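Local coordinates for protein thioesterase (Streptomyces sp. WAC02707, PDB 6VAP) that probably hydrolyses stalled or mis-primed acyl groups from the carrier proteins of the borrelidin polyketide synthase, as an editing type II thioesterase, at residues Ile14-Pro19 and Arg50-Ala55; Thr23-Ile28 and Leu250-Arg255; Val88-Ala93 and Ala114-Glu119. One frame throughout, in Å; residues are numbered along the deposited sequence.

Contact 1 (Ile14-Pro19 and Arg50-Ala55); sequences IRQYRP and RCDVLA
I14 lays its CG2 methyl against the flank of L54, 3.7 Å from L54 CB, and the two side chains meet at a slant. With CG1 anti to the carbonyl carbon (chi1 -60°), CG2 is left anti to the backbone N and faces L54. L54 also runs next to Q16, in the same direction, with L54 CD2 4.0 Å from Q16 CB. This apolar layer is the tight part of the contact, and V83, L84 and R87 of helix 73-87 cover it. R15 and A55 form an antiparallel hydrogen-bonded pair: R15 N reaches A55 O at 2.7 Å, and A55 N returns to R15 O at 2.9 Å. Strand 14-15 thereby joins the edge of the mostly parallel sheet of an alpha/beta-hydrolase fold, antiparallel to its neighbour 52-56. On the sheet face that carries A55 CB, Y17 leans its ring obliquely so that CE2 lies 3.8 Å from that methyl; H41 stacks on the same ring. R15 starts from this face too, but its chain bends at chi2 (-63°) and carries the guanidinium away to V12 O and a salt bridge with D63. Past Q16 the backbones part and the packing is looser. The Q16 amide crosses D52 at about a right angle, its plane 37° from the carboxylate, and NE2 comes within 3.3 Å of D52 OD1; OE1 takes hydrogen bonds from H9 N and R87 NH2. In place of a direct backbone bond, a water spans the widening gap, accepting from R18 N and donating to V53 O at 2.8 Å. Beyond it P19 is exposed, and the R18 side chain turns outward, off strand 52-56.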
# COMPACT_ATOMS: atom_id res chain seq x y z
N ILE A 14 13.33 0.08 -2.61
CA ILE A 14 12.88 -1.07 -1.83
C ILE A 14 13.77 -1.20 -0.61
O ILE A 14 14.97 -1.45 -0.76
CB ILE A 14 12.91 -2.37 -2.65
CG1 ILE A 14 11.97 -2.21 -3.87
CG2 ILE A 14 12.49 -3.54 -1.78
CD1 ILE A 14 12.10 -3.29 -4.90
N ARG A 15 13.19 -1.05 0.57
CA ARG A 15 13.94 -1.10 1.82
C ARG A 15 13.65 -2.42 2.51
O ARG A 15 12.49 -2.74 2.82
CB ARG A 15 13.57 0.08 2.72
CG ARG A 15 13.65 1.45 2.04
CD ARG A 15 15.10 1.75 1.61
NE ARG A 15 15.14 2.79 0.59
CZ ARG A 15 15.38 4.08 0.82
NH1 ARG A 15 15.58 4.50 2.06
NH2 ARG A 15 15.41 4.94 -0.19
N GLN A 16 14.70 -3.19 2.77
CA GLN A 16 14.63 -4.48 3.46
C GLN A 16 15.24 -4.25 4.84
O GLN A 16 16.46 -4.17 4.98
CB GLN A 16 15.38 -5.54 2.66
CG GLN A 16 15.33 -6.93 3.26
CD GLN A 16 16.16 -7.93 2.48
OE1 GLN A 16 16.92 -7.56 1.60
NE2 GLN A 16 16.01 -9.20 2.80
N TYR A 17 14.39 -4.16 5.86
CA TYR A 17 14.85 -3.77 7.18
C TYR A 17 15.43 -4.94 7.97
O TYR A 17 16.29 -4.72 8.82
CB TYR A 17 13.70 -3.12 7.93
CG TYR A 17 13.30 -1.79 7.36
CD1 TYR A 17 14.24 -0.75 7.23
CD2 TYR A 17 11.99 -1.55 6.98
CE1 TYR A 17 13.87 0.48 6.70
CE2 TYR A 17 11.61 -0.34 6.43
CZ TYR A 17 12.55 0.68 6.30
OH TYR A 17 12.19 1.89 5.76
N ARG A 18 14.97 -6.16 7.72
CA ARG A 18 15.43 -7.32 8.46
C ARG A 18 15.84 -8.45 7.52
O ARG A 18 15.34 -8.53 6.39
CB ARG A 18 14.33 -7.81 9.41
CG ARG A 18 13.92 -6.81 10.48
CD ARG A 18 14.87 -6.78 11.64
NE ARG A 18 14.34 -6.01 12.77
CZ ARG A 18 14.53 -4.70 12.94
NH1 ARG A 18 15.24 -4.00 12.07
NH2 ARG A 18 14.00 -4.10 14.00
N PRO A 19 16.73 -9.33 7.96
CA PRO A 19 17.05 -10.49 7.12
C PRO A 19 15.91 -11.48 7.09
O PRO A 19 15.14 -11.60 8.05
CB PRO A 19 18.28 -11.10 7.81
CG PRO A 19 18.69 -10.14 8.91
CD PRO A 19 17.48 -9.29 9.22
N ARG A 50 10.88 -15.07 9.02
CA ARG A 50 9.97 -16.01 8.36
C ARG A 50 9.30 -15.38 7.15
O ARG A 50 8.76 -16.09 6.30
CB ARG A 50 8.91 -16.50 9.34
CG ARG A 50 9.49 -17.39 10.46
CD ARG A 50 8.55 -17.53 11.66
NE ARG A 50 7.91 -16.26 12.03
CZ ARG A 50 8.55 -15.23 12.58
NH1 ARG A 50 9.85 -15.30 12.84
NH2 ARG A 50 7.88 -14.12 12.87
N CYS A 51 9.37 -14.06 7.03
CA CYS A 51 8.81 -13.36 5.88
C CYS A 51 9.79 -12.28 5.44
O CYS A 51 10.36 -11.59 6.29
CB CYS A 51 7.44 -12.75 6.19
SG CYS A 51 6.71 -11.83 4.81
N ASP A 52 9.99 -12.15 4.13
CA ASP A 52 10.85 -11.12 3.57
C ASP A 52 10.01 -9.87 3.35
O ASP A 52 9.31 -9.75 2.35
CB ASP A 52 11.50 -11.60 2.28
CG ASP A 52 12.48 -10.59 1.71
OD1 ASP A 52 12.76 -9.58 2.41
OD2 ASP A 52 12.96 -10.79 0.57
N VAL A 53 10.06 -8.94 4.30
CA VAL A 53 9.24 -7.74 4.24
C VAL A 53 9.99 -6.67 3.46
O VAL A 53 11.10 -6.29 3.82
CB VAL A 53 8.90 -7.23 5.65
CG1 VAL A 53 8.08 -5.93 5.54
CG2 VAL A 53 8.14 -8.30 6.44
N LEU A 54 9.38 -6.17 2.40
CA LEU A 54 9.98 -5.16 1.54
C LEU A 54 9.11 -3.92 1.62
O LEU A 54 7.92 -3.97 1.30
CB LEU A 54 10.09 -5.65 0.10
CG LEU A 54 10.92 -6.91 -0.10
CD1 LEU A 54 10.96 -7.26 -1.59
CD2 LEU A 54 12.34 -6.71 0.42
N ALA A 55 9.71 -2.80 2.02
CA ALA A 55 8.97 -1.57 2.23
C ALA A 55 9.39 -0.57 1.15
O ALA A 55 10.59 -0.39 0.90
CB ALA A 55 9.20 -1.03 3.64
O HOH W 1 12.46 -6.90 6.14

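Contact 2 (Thr23-Ile28 and Leu250-Arg255)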
# COMPACT_ATOMS: atom_id res chain seq x y z
N THR A 23 13.73 -19.36 2.15
CA THR A 23 12.40 -19.91 1.89
C THR A 23 11.28 -18.92 2.15
O THR A 23 10.12 -19.24 1.86
CB THR A 23 12.17 -21.15 2.77
OG1 THR A 23 12.71 -20.91 4.08
CG2 THR A 23 12.85 -22.36 2.16
N ALA A 24 11.58 -17.73 2.67
CA ALA A 24 10.55 -16.87 3.21
C ALA A 24 9.65 -16.35 2.08
O ALA A 24 10.15 -15.91 1.04
CB ALA A 24 11.17 -15.70 3.98
N PRO A 25 8.35 -16.32 2.28
CA PRO A 25 7.51 -15.58 1.34
C PRO A 25 7.82 -14.11 1.44
O PRO A 25 8.27 -13.63 2.48
CB PRO A 25 6.08 -15.87 1.82
CG PRO A 25 6.21 -17.03 2.77
CD PRO A 25 7.57 -16.94 3.36
N GLN A 26 7.52 -13.38 0.36
CA GLN A 26 7.80 -11.95 0.25
C GLN A 26 6.53 -11.13 0.49
O GLN A 26 5.44 -11.49 0.05
CB GLN A 26 8.37 -11.58 -1.12
CG GLN A 26 9.85 -11.87 -1.28
CD GLN A 26 10.40 -11.29 -2.57
OE1 GLN A 26 9.65 -10.91 -3.46
NE2 GLN A 26 11.72 -11.22 -2.67
N LEU A 27 6.68 -10.03 1.23
CA LEU A 27 5.58 -9.10 1.47
C LEU A 27 6.06 -7.71 1.04
O LEU A 27 7.03 -7.17 1.59
CB LEU A 27 5.16 -9.11 2.93
CG LEU A 27 4.15 -7.98 3.26
CD1 LEU A 27 2.82 -8.30 2.67
CD2 LEU A 27 4.03 -7.74 4.75
N ILE A 28 5.41 -7.16 0.02
CA ILE A 28 5.75 -5.84 -0.48
C ILE A 28 4.75 -4.88 0.12
O ILE A 28 3.55 -5.07 -0.08
CB ILE A 28 5.69 -5.80 -2.01
CG1 ILE A 28 6.62 -6.89 -2.60
CG2 ILE A 28 6.11 -4.41 -2.53
CD1 ILE A 28 6.21 -7.29 -3.99
N LEU A 250 0.42 -15.69 4.36
CA LEU A 250 1.71 -16.16 3.90
C LEU A 250 2.17 -17.43 4.59
O LEU A 250 3.31 -17.85 4.39
CB LEU A 250 2.76 -15.06 4.08
CG LEU A 250 2.49 -13.79 3.29
CD1 LEU A 250 3.35 -12.65 3.78
CD2 LEU A 250 2.71 -14.03 1.81
N ARG A 251 1.30 -18.08 5.37
CA ARG A 251 1.60 -19.38 5.97
C ARG A 251 2.77 -19.29 6.95
O ARG A 251 3.69 -20.11 6.94
CB ARG A 251 1.87 -20.45 4.89
CG ARG A 251 0.88 -20.44 3.73
CD ARG A 251 -0.50 -20.92 4.16
NE ARG A 251 -1.57 -20.16 3.54
CZ ARG A 251 -2.76 -19.92 4.08
NH1 ARG A 251 -3.05 -20.40 5.29
NH2 ARG A 251 -3.67 -19.21 3.43
N THR A 252 2.73 -18.28 7.81
CA THR A 252 3.77 -18.04 8.80
C THR A 252 3.13 -17.64 10.12
O THR A 252 1.90 -17.57 10.26
CB THR A 252 4.74 -16.95 8.34
OG1 THR A 252 4.05 -15.69 8.24
CG2 THR A 252 5.36 -17.29 6.99
N CYS A 253 3.97 -17.36 11.11
CA CYS A 253 3.54 -16.89 12.42
C CYS A 253 4.07 -15.48 12.65
O CYS A 253 5.01 -15.03 11.99
CB CYS A 253 4.02 -17.83 13.54
SG CYS A 253 5.82 -17.83 13.80
N SER A 254 3.45 -14.78 13.59
CA SER A 254 3.84 -13.43 13.96
C SER A 254 4.59 -13.43 15.29
O SER A 254 4.46 -14.35 16.10
CB SER A 254 2.63 -12.51 14.04
OG SER A 254 3.00 -11.19 13.70
N ARG A 255 5.38 -12.37 15.50
CA ARG A 255 6.15 -12.21 16.72
C ARG A 255 5.35 -11.44 17.78
O ARG A 255 5.07 -10.25 17.61
CB ARG A 255 7.47 -11.49 16.43
CG ARG A 255 8.27 -11.10 17.66
CD ARG A 255 8.06 -9.63 18.03
NE ARG A 255 9.12 -9.13 18.91
CZ ARG A 255 9.04 -8.02 19.63
NH1 ARG A 255 10.06 -7.65 20.41
NH2 ARG A 255 7.95 -7.28 19.59
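The pyrrolidine ring of P25 meets L250 and T252 around its rim, near the ring plane, and neither of its faces is used by these two residues. At one corner P25 CB lies 3.8 Å from L250 CD2. At the next, P25 CG abuts the carbonyl oxygen L250 O at 3.4 Å, a carbon-to-oxygen contact. Further round, the methyl CG2 of T252 stands 4.3 Å from P25 CD, a looser touch. The ring and the leucine run antiparallel past one another, so that L250 CB also lies alongside P25 CB and CG. With CG anti to its own carbonyl carbon (chi1 -62°), L250 reaches beyond the proline along strand 26-30: CD2 comes to 4.1 Å from Q26 O, and CD1 to 4.1 Å from L27 CB. Here the end of helix 239-250, the last helix of this alpha/beta-hydrolase fold, packs on the entry to strand 26-30, an interior strand of the sheet. The helix stops in a Schellman motif, with R251 at positive phi turning the chain away directly after L250. No hydrogen bond crosses between the segments; the join is largely apolar, and A93 and C51 also touch L250. L27 packs on I246 of the same helix and on V43 and L47 of helix 41-47, while the Q26 amide is held by H89 N and R87 O.

Contact 3 (Val88-Ala93 and Ala114-Glu119); sequences VHQPVA and AGISLE
V92 overlaps L118 through one methyl each, CG1 lying 3.6 Å from L118 CD2 where the two chains pass at an angle. They sit at the entrance of two neighbouring parallel strands, 92-97 and 120-124, linked through helix 99-113 in a beta-alpha-beta crossover; the turn from strand 92-97 into that helix is consistent with the nucleophile elbow of alpha/beta hydrolases. A108 and F111 of this helix also pack on L118. The helix ends in a Schellman motif with G115 at positive phi, after which I116 turns back toward the 88-93 segment. There its CG2 meets Q90 CG at 3.9 Å, while CD1 keeps a looser 4.3 Å from V88 CG1. V92 O accepts from E119 N at 2.8 Å (N-H...O angle 160°), and L118 CA, approaching from the same side, lies 3.5 Å away in a weaker C-H...O contact. Next to this bond E119 folds at chi2 (-54°) over P91, which follows a cis peptide bond. E119 CG is modelled 3.2 Å from P91 CB, too short for comfort, so the exact spacing is doubtful. The same bend brings the carboxylate back to a water that accepts from V92 N and donates both to S117 O, at 2.7 Å, and to E119 OE2, at 3.0 Å.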
# COMPACT_ATOMS: atom_id res chain seq x y z
N VAL A 88 11.45 -9.62 -7.09
CA VAL A 88 10.31 -10.47 -6.79
C VAL A 88 10.77 -11.91 -6.72
O VAL A 88 11.52 -12.39 -7.57
CB VAL A 88 9.22 -10.28 -7.87
CG1 VAL A 88 9.67 -10.89 -9.21
CG2 VAL A 88 7.90 -10.90 -7.41
N HIS A 89 10.19 -12.68 -5.81
CA HIS A 89 10.41 -14.13 -5.69
C HIS A 89 9.11 -14.68 -5.10
O HIS A 89 8.86 -14.29 -4.00
CB HIS A 89 11.66 -14.36 -4.84
CG HIS A 89 11.99 -15.78 -4.62
ND1 HIS A 89 11.36 -16.54 -3.69
CD2 HIS A 89 12.85 -16.60 -5.25
CE1 HIS A 89 11.84 -17.76 -3.74
NE2 HIS A 89 12.74 -17.82 -4.68
N GLN A 90 8.30 -15.48 -5.82
CA GLN A 90 7.10 -16.08 -5.28
C GLN A 90 7.46 -17.13 -4.22
O GLN A 90 8.50 -17.77 -4.31
CB GLN A 90 6.29 -16.70 -6.41
CG GLN A 90 5.97 -15.69 -7.52
CD GLN A 90 5.24 -16.31 -8.69
OE1 GLN A 90 4.03 -16.54 -8.63
NE2 GLN A 90 5.97 -16.58 -9.77
N PRO A 91 6.61 -17.33 -3.21
CA PRO A 91 5.32 -16.66 -3.01
C PRO A 91 5.49 -15.21 -2.58
O PRO A 91 6.32 -14.92 -1.72
CB PRO A 91 4.65 -17.48 -1.91
CG PRO A 91 5.52 -18.74 -1.74
CD PRO A 91 6.88 -18.34 -2.18
N VAL A 92 4.70 -14.31 -3.18
CA VAL A 92 4.78 -12.88 -2.90
C VAL A 92 3.37 -12.34 -2.64
O VAL A 92 2.41 -12.71 -3.33
CB VAL A 92 5.45 -12.12 -4.06
CG1 VAL A 92 4.69 -12.35 -5.36
CG2 VAL A 92 5.56 -10.64 -3.76
N ALA A 93 3.27 -11.46 -1.66
CA ALA A 93 2.02 -10.80 -1.33
C ALA A 93 2.26 -9.30 -1.25
O ALA A 93 3.39 -8.84 -1.02
CB ALA A 93 1.42 -11.30 -0.02
N ALA A 114 2.15 -10.06 -16.17
CA ALA A 114 3.47 -10.62 -16.44
C ALA A 114 3.55 -12.10 -16.09
O ALA A 114 4.64 -12.67 -16.15
CB ALA A 114 4.53 -9.83 -15.69
N GLY A 115 2.43 -12.73 -15.74
CA GLY A 115 2.39 -14.13 -15.39
C GLY A 115 2.87 -14.47 -14.00
O GLY A 115 3.09 -15.64 -13.70
N ILE A 116 2.95 -13.48 -13.11
CA ILE A 116 3.47 -13.66 -11.76
C ILE A 116 2.27 -13.68 -10.82
O ILE A 116 1.68 -12.64 -10.54
CB ILE A 116 4.46 -12.55 -11.36
CG1 ILE A 116 5.60 -12.49 -12.39
CG2 ILE A 116 5.00 -12.79 -9.97
CD1 ILE A 116 6.64 -11.41 -12.16
N SER A 117 1.94 -14.86 -10.31
CA SER A 117 0.84 -15.02 -9.38
C SER A 117 1.18 -14.40 -8.03
O SER A 117 2.34 -14.40 -7.59
CB SER A 117 0.52 -16.51 -9.21
OG SER A 117 1.64 -17.21 -8.72
N LEU A 118 0.14 -13.90 -7.35
CA LEU A 118 0.25 -13.31 -6.02
C LEU A 118 -0.48 -14.15 -4.98
O LEU A 118 -1.59 -14.63 -5.23
CB LEU A 118 -0.32 -11.89 -6.00
CG LEU A 118 0.25 -10.91 -7.01
CD1 LEU A 118 -0.46 -9.56 -6.91
CD2 LEU A 118 1.75 -10.71 -6.73
N GLU A 119 0.14 -14.33 -3.82
CA GLU A 119 -0.52 -15.08 -2.75
C GLU A 119 -1.72 -14.32 -2.20
O GLU A 119 -2.77 -14.92 -1.91
CB GLU A 119 0.48 -15.36 -1.63
CG GLU A 119 1.70 -16.14 -2.07
CD GLU A 119 1.33 -17.45 -2.77
OE1 GLU A 119 0.52 -18.22 -2.21
OE2 GLU A 119 1.87 -17.70 -3.88
O HOH W 2 3.29 -15.51 -5.35

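From the N terminus, strand 14-15 is followed by 23-28 before contact 1 closes its loop at 50-55. Contact 2 opens at 23-28, within that loop, and closes only at the C-terminal end, 250-255, so contacts 1 and 2 cross. Contact 3 opens at 88-93 and closes at 114-119, after contact 1 is complete and wholly within the span of contact 2. The sheet unites them: strand 26-30 lies between 52-56 and 92-97, with L54 N near L27 O (2.7 Å) and A93 N near Q26 O (2.8 Å) as probable hydrogen bonds. Together they join the edge strand to its neighbour and fasten the last helix and a crossover connection onto the same sheet.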